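PDB 2J0W: lysine-sensitive aspartokinase 3 from Escherichia coli, which catalyses the ATP-dependent phosphorylation of L-aspartate to 4-phospho-L-aspartate, the first step on the pathway to lysine, and is feedback-inhibited by lysine. Local coordinates for residues L311-L316 against V349-D354; H335-D340 against T364-S369. All coordinates share one frame; numbering follows the deposited sequence.

Contact 1: L311-L316 against V349-D354; sequences LTLHSL and VALTLD
Leu-311 to Leu-313 and Val-349 to Leu-351 pair as neighbouring antiparallel strands, a buried contact in the antiparallel sheet of the ACT region, where the end of strand 299-313 runs beside strand 348-353 at 163° between the short segments. Two hydrogen-bonded pairs, Leu-311 with Leu-351 and Leu-313 with Val-349, enclose the non-hydrogen-bonded pair of Thr-312 with Ala-350. Each outer pair makes two backbone bonds, among them Leu-313 N to Val-349 O at 2.7 Å. Beside the centre pair, Thr-312 CA also makes a CA-H...O contact with Val-349 O, 3.6 Å away.

The leucines and the valine share one face of the sheet. Leu-311 and Leu-351 run alongside one another with their ends turned in a common direction, Leu-311 CD2 lying 3.9 Å from Leu-351 CD1. With CG of Leu-311 anti to its amide nitrogen (chi1 -178°), the side chain reaches along the sheet face, and the same CD2 also meets Leu-353 CD1 at 4.1 Å. At the other end Val-349 CG1, placed between its own N and carbonyl carbon (chi1 42°), packs 3.6 Å from Leu-313 CB. Helix 321-328 covers this face through Val-328 on Leu-313, and Phe-324, a residue of the allosteric lysine site, lies close to Val-349. On the reverse face Thr-312 OG1 rests 3.7 Å from the methyl CB of Ala-350, which packs on Gly-421 of the second subunit.

The chemistry therefore divides cleanly: the backbone bonds fix the register, while the branched aliphatic groups give the sheet an apolar surface against which helix 321-328 packs.

Contact 2: H335-D340 against T364-S369; sequences HNISVD and TLLTQS
Ser-369 OG is shared by two side chains: it is hydrogen-bonded to Thr-367 OG1 at 3.0 Å and, weakly, to His-335 NE2 at 3.4 Å. Thr-367 is the N-cap of helix 368-377, and its hydroxyl also accepts from the backbone N of Leu-370, so the imidazole lightly touches a helix start that its own hydroxyls already organise. Both oxygens come to the edge of the ring, with Thr-367 OG1 in its plane, 3.6 Å from His-335 CD2. A chi1 of -63°, which sets CG of His-335 opposite its carbonyl carbon, helps carry the ring towards these hydroxyls. The other nitrogen, ND1, is hydrogen-bonded to the carbonyl oxygen of Ile-331, and this bond, helped by the weak one to Ser-369, probably limits rotation of the ring. An alanine here would remove the imidazole and would probably leave Ser-369 OG without its histidine mate and the Ile-331 carbonyl without this donor.

Further along, contact is looser and apolar: Ile-337 CD1 approaches Leu-366 CD2 at 4.4 Å.

The loop 335-340 leads into strand 341-345 and carries Ser-338, Val-339 and Asp-340 of the allosteric lysine site, which is shared between subunits. His-335 and Ile-337 also lean on Leu-370 of helix 368-377, while Val-339 and Leu-366 reach Leu-353 of strand 348-353.

Overall arrangement
Together the two contacts illustrate how one ACT-region fold combines a buried sheet contact with a more open periphery. Contact 1 is core, two strands joined by regular backbone bonds and aliphatic packing; contact 2 lies at the surface, where a loop meets a helix start through hydroxyls, an imidazole and sparse apolar touches. Their segments alternate along the chain, their centres about 12 Å apart. Strand 348-353 is common ground, paired in contact 1 and touched by Val-339 and Leu-366 of contact 2; Leu-311 CD1 also packs against Leu-366 CD1 at 4.1 Å. Both contacts touch the second subunit, consistent with the requirement of residues 299-449 for homodimerization.

Contact 1: L311-L316 against V349-D354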
loop_
_atom_site.group_PDB
_atom_site.type_symbol
_atom_site.label_atom_id
_atom_site.label_comp_id
_atom_site.label_asym_id
_atom_site.label_seq_id
_atom_site.Cartn_x
_atom_site.Cartn_y
_atom_site.Cartn_z
ATOM N N LEU A 311 -11.579 3.360 1.152
ATOM C CA LEU A 311 -12.178 2.041 1.015
ATOM C C LEU A 311 -11.240 0.981 1.576
ATOM O O LEU A 311 -10.340 0.509 0.876
ATOM C CB LEU A 311 -12.443 1.754 -0.453
ATOM C CG LEU A 311 -13.119 0.421 -0.732
ATOM C CD1 LEU A 311 -14.505 0.390 -0.093
ATOM C CD2 LEU A 311 -13.204 0.237 -2.230
ATOM N N THR A 312 -11.452 0.621 2.838
ATOM C CA THR A 312 -10.631 -0.377 3.525
ATOM C C THR A 312 -11.188 -1.794 3.330
ATOM O O THR A 312 -12.360 -2.060 3.602
ATOM C CB THR A 312 -10.558 -0.063 5.038
ATOM O OG1 THR A 312 -9.966 1.227 5.234
ATOM C CG2 THR A 312 -9.734 -1.105 5.761
ATOM N N LEU A 313 -10.344 -2.701 2.850
ATOM C CA LEU A 313 -10.772 -4.076 2.634
ATOM C C LEU A 313 -10.072 -5.096 3.521
ATOM O O LEU A 313 -8.848 -5.240 3.505
ATOM C CB LEU A 313 -10.582 -4.471 1.174
ATOM C CG LEU A 313 -11.513 -3.763 0.196
ATOM C CD1 LEU A 313 -11.287 -4.297 -1.215
ATOM C CD2 LEU A 313 -12.958 -3.982 0.638
ATOM N N HIS A 314 -10.878 -5.792 4.308
ATOM C CA HIS A 314 -10.394 -6.837 5.196
ATOM C C HIS A 314 -10.917 -8.104 4.524
ATOM O O HIS A 314 -11.900 -8.041 3.791
ATOM C CB HIS A 314 -11.004 -6.650 6.581
ATOM C CG HIS A 314 -10.666 -5.335 7.213
ATOM N ND1 HIS A 314 -9.436 -5.074 7.774
ATOM C CD2 HIS A 314 -11.396 -4.205 7.361
ATOM C CE1 HIS A 314 -9.422 -3.837 8.243
ATOM N NE2 HIS A 314 -10.597 -3.290 8.003
ATOM N N SER A 315 -10.283 -9.245 4.751
ATOM C CA SER A 315 -10.739 -10.457 4.084
ATOM C C SER A 315 -11.685 -11.334 4.885
ATOM O O SER A 315 -11.550 -11.467 6.103
ATOM C CB SER A 315 -9.546 -11.307 3.662
ATOM O OG SER A 315 -8.843 -11.770 4.785
ATOM N N LEU A 316 -12.656 -11.933 4.195
ATOM C CA LEU A 316 -13.580 -12.835 4.864
ATOM C C LEU A 316 -12.867 -14.183 4.915
ATOM O O LEU A 316 -13.485 -15.251 4.958
ATOM C CB LEU A 316 -14.926 -12.910 4.126
ATOM C CG LEU A 316 -15.871 -11.724 4.414
ATOM C CD1 LEU A 316 -17.205 -11.940 3.715
ATOM C CD2 LEU A 316 -16.089 -11.575 5.922
ATOM N N VAL A 349 -6.407 -4.186 3.222
ATOM C CA VAL A 349 -5.913 -3.202 2.266
ATOM C C VAL A 349 -6.786 -1.944 2.219
ATOM O O VAL A 349 -7.954 -2.006 1.847
ATOM C CB VAL A 349 -5.805 -3.837 0.872
ATOM C CG1 VAL A 349 -7.021 -4.709 0.614
ATOM C CG2 VAL A 349 -5.671 -2.759 -0.187
ATOM N N ALA A 350 -6.209 -0.805 2.611
ATOM C CA ALA A 350 -6.929 0.474 2.633
ATOM C C ALA A 350 -6.711 1.246 1.344
ATOM O O ALA A 350 -5.590 1.659 1.026
ATOM C CB ALA A 350 -6.491 1.322 3.838
ATOM N N LEU A 351 -7.802 1.441 0.610
ATOM C CA LEU A 351 -7.768 2.142 -0.668
ATOM C C LEU A 351 -8.179 3.617 -0.567
ATOM O O LEU A 351 -9.223 3.937 0.011
ATOM C CB LEU A 351 -8.682 1.406 -1.649
ATOM C CG LEU A 351 -8.312 -0.049 -1.942
ATOM C CD1 LEU A 351 -9.487 -0.758 -2.570
ATOM C CD2 LEU A 351 -7.115 -0.092 -2.868
ATOM N N THR A 352 -7.356 4.503 -1.135
ATOM C CA THR A 352 -7.615 5.947 -1.124
ATOM C C THR A 352 -8.287 6.365 -2.428
ATOM O O THR A 352 -7.632 6.462 -3.462
ATOM C CB THR A 352 -6.301 6.761 -0.965
ATOM O OG1 THR A 352 -5.682 6.452 0.290
ATOM C CG2 THR A 352 -6.594 8.250 -1.017
ATOM N N LEU A 353 -9.590 6.630 -2.377
ATOM C CA LEU A 353 -10.335 6.994 -3.583
ATOM C C LEU A 353 -10.672 8.466 -3.806
ATOM O O LEU A 353 -11.343 9.111 -2.992
ATOM C CB LEU A 353 -11.621 6.174 -3.656
ATOM C CG LEU A 353 -11.389 4.663 -3.677
ATOM C CD1 LEU A 353 -12.701 3.933 -3.984
ATOM C CD2 LEU A 353 -10.326 4.340 -4.724
ATOM N N ASP A 354 -10.216 8.975 -4.945
ATOM C CA ASP A 354 -10.433 10.363 -5.337
ATOM C C ASP A 354 -11.766 10.511 -6.069
ATOM O O ASP A 354 -12.312 9.532 -6.578
ATOM C CB ASP A 354 -9.274 10.816 -6.233
ATOM C CG ASP A 354 -9.416 12.245 -6.697
ATOM O OD1 ASP A 354 -9.924 13.082 -5.912
ATOM O OD2 ASP A 354 -9.003 12.535 -7.843
#

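Contact 2: H335-D340 against T364-S369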
loop_
_atom_site.group_PDB
_atom_site.type_symbol
_atom_site.label_atom_id
_atom_site.label_comp_id
_atom_site.label_asym_id
_atom_site.label_seq_id
_atom_site.Cartn_x
_atom_site.Cartn_y
_atom_site.Cartn_z
ATOM N N HIS A 335 -14.210 -3.035 -13.206
ATOM C CA HIS A 335 -14.946 -1.810 -12.915
ATOM C C HIS A 335 -14.063 -0.605 -13.210
ATOM O O HIS A 335 -14.493 0.540 -13.091
ATOM C CB HIS A 335 -15.359 -1.763 -11.439
ATOM C CG HIS A 335 -16.294 -2.857 -11.025
ATOM N ND1 HIS A 335 -15.927 -4.184 -10.998
ATOM C CD2 HIS A 335 -17.570 -2.811 -10.568
ATOM C CE1 HIS A 335 -16.934 -4.908 -10.540
ATOM N NE2 HIS A 335 -17.943 -4.099 -10.271
ATOM N N ASN A 336 -12.827 -0.880 -13.607
ATOM C CA ASN A 336 -11.840 0.153 -13.892
ATOM C C ASN A 336 -11.846 1.346 -12.938
ATOM O O ASN A 336 -12.100 2.499 -13.316
ATOM C CB ASN A 336 -11.925 0.605 -15.349
ATOM C CG ASN A 336 -10.855 -0.051 -16.209
ATOM O OD1 ASN A 336 -10.758 0.201 -17.410
ATOM N ND2 ASN A 336 -10.041 -0.899 -15.587
ATOM N N ILE A 337 -11.551 1.008 -11.682
ATOM C CA ILE A 337 -11.438 1.933 -10.567
ATOM C C ILE A 337 -9.937 2.101 -10.339
ATOM O O ILE A 337 -9.269 1.166 -9.912
ATOM C CB ILE A 337 -12.053 1.323 -9.309
ATOM C CG1 ILE A 337 -13.560 1.195 -9.498
ATOM C CG2 ILE A 337 -11.705 2.157 -8.090
ATOM C CD1 ILE A 337 -14.272 0.603 -8.308
ATOM N N SER A 338 -9.403 3.276 -10.639
ATOM C CA SER A 338 -7.980 3.518 -10.466
ATOM C C SER A 338 -7.702 4.160 -9.107
ATOM O O SER A 338 -8.407 5.085 -8.692
ATOM C CB SER A 338 -7.479 4.418 -11.599
ATOM O OG SER A 338 -6.082 4.661 -11.513
ATOM N N VAL A 339 -6.675 3.659 -8.419
ATOM C CA VAL A 339 -6.276 4.160 -7.100
ATOM C C VAL A 339 -4.829 4.644 -7.110
ATOM O O VAL A 339 -3.915 3.895 -7.477
ATOM C CB VAL A 339 -6.400 3.062 -6.024
ATOM C CG1 VAL A 339 -5.963 3.604 -4.671
ATOM C CG2 VAL A 339 -7.829 2.566 -5.969
ATOM N N ASP A 340 -4.629 5.896 -6.701
ATOM C CA ASP A 340 -3.300 6.498 -6.646
ATOM C C ASP A 340 -2.594 6.102 -5.357
ATOM O O ASP A 340 -1.373 6.000 -5.324
ATOM C CB ASP A 340 -3.374 8.034 -6.648
ATOM C CG ASP A 340 -4.108 8.604 -7.845
ATOM O OD1 ASP A 340 -3.720 8.321 -8.999
ATOM O OD2 ASP A 340 -5.069 9.366 -7.619
ATOM N N THR A 364 -20.978 8.012 -9.818
ATOM C CA THR A 364 -20.764 7.413 -8.504
ATOM C C THR A 364 -19.774 6.254 -8.612
ATOM O O THR A 364 -20.048 5.249 -9.272
ATOM C CB THR A 364 -22.114 6.922 -7.915
ATOM O OG1 THR A 364 -21.887 6.257 -6.665
ATOM C CG2 THR A 364 -22.822 5.988 -8.894
ATOM N N LEU A 365 -18.622 6.399 -7.962
ATOM C CA LEU A 365 -17.579 5.377 -8.013
ATOM C C LEU A 365 -17.984 3.991 -7.526
ATOM O O LEU A 365 -17.812 3.004 -8.243
ATOM C CB LEU A 365 -16.335 5.839 -7.240
ATOM C CG LEU A 365 -16.407 7.081 -6.345
ATOM C CD1 LEU A 365 -16.279 6.708 -4.874
ATOM C CD2 LEU A 365 -15.280 8.014 -6.744
ATOM N N LEU A 366 -18.533 3.914 -6.321
ATOM C CA LEU A 366 -18.911 2.622 -5.766
ATOM C C LEU A 366 -20.277 2.059 -6.134
ATOM O O LEU A 366 -21.273 2.304 -5.456
ATOM C CB LEU A 366 -18.750 2.654 -4.249
ATOM C CG LEU A 366 -17.302 2.925 -3.833
ATOM C CD1 LEU A 366 -17.126 2.561 -2.371
ATOM C CD2 LEU A 366 -16.344 2.107 -4.699
ATOM N N THR A 367 -20.290 1.273 -7.207
ATOM C CA THR A 367 -21.494 0.632 -7.721
ATOM C C THR A 367 -21.843 -0.607 -6.887
ATOM O O THR A 367 -20.957 -1.337 -6.444
ATOM C CB THR A 367 -21.273 0.202 -9.178
ATOM O OG1 THR A 367 -20.373 -0.917 -9.222
ATOM C CG2 THR A 367 -20.656 1.353 -9.971
ATOM N N GLN A 368 -23.136 -0.840 -6.671
ATOM C CA GLN A 368 -23.597 -1.985 -5.887
ATOM C C GLN A 368 -23.209 -3.333 -6.476
ATOM O O GLN A 368 -23.181 -4.335 -5.766
ATOM C CB GLN A 368 -25.116 -1.912 -5.711
ATOM C CG GLN A 368 -25.580 -0.663 -4.932
ATOM C CD GLN A 368 -25.563 -0.866 -3.429
ATOM O OE1 GLN A 368 -26.375 -1.625 -2.895
ATOM N NE2 GLN A 368 -24.633 -0.184 -2.726
ATOM N N SER A 369 -22.940 -3.366 -7.778
ATOM C CA SER A 369 -22.539 -4.614 -8.424
ATOM C C SER A 369 -21.173 -4.935 -7.836
ATOM O O SER A 369 -20.904 -6.046 -7.364
ATOM C CB SER A 369 -22.420 -4.430 -9.946
ATOM O OG SER A 369 -21.317 -3.603 -10.290
#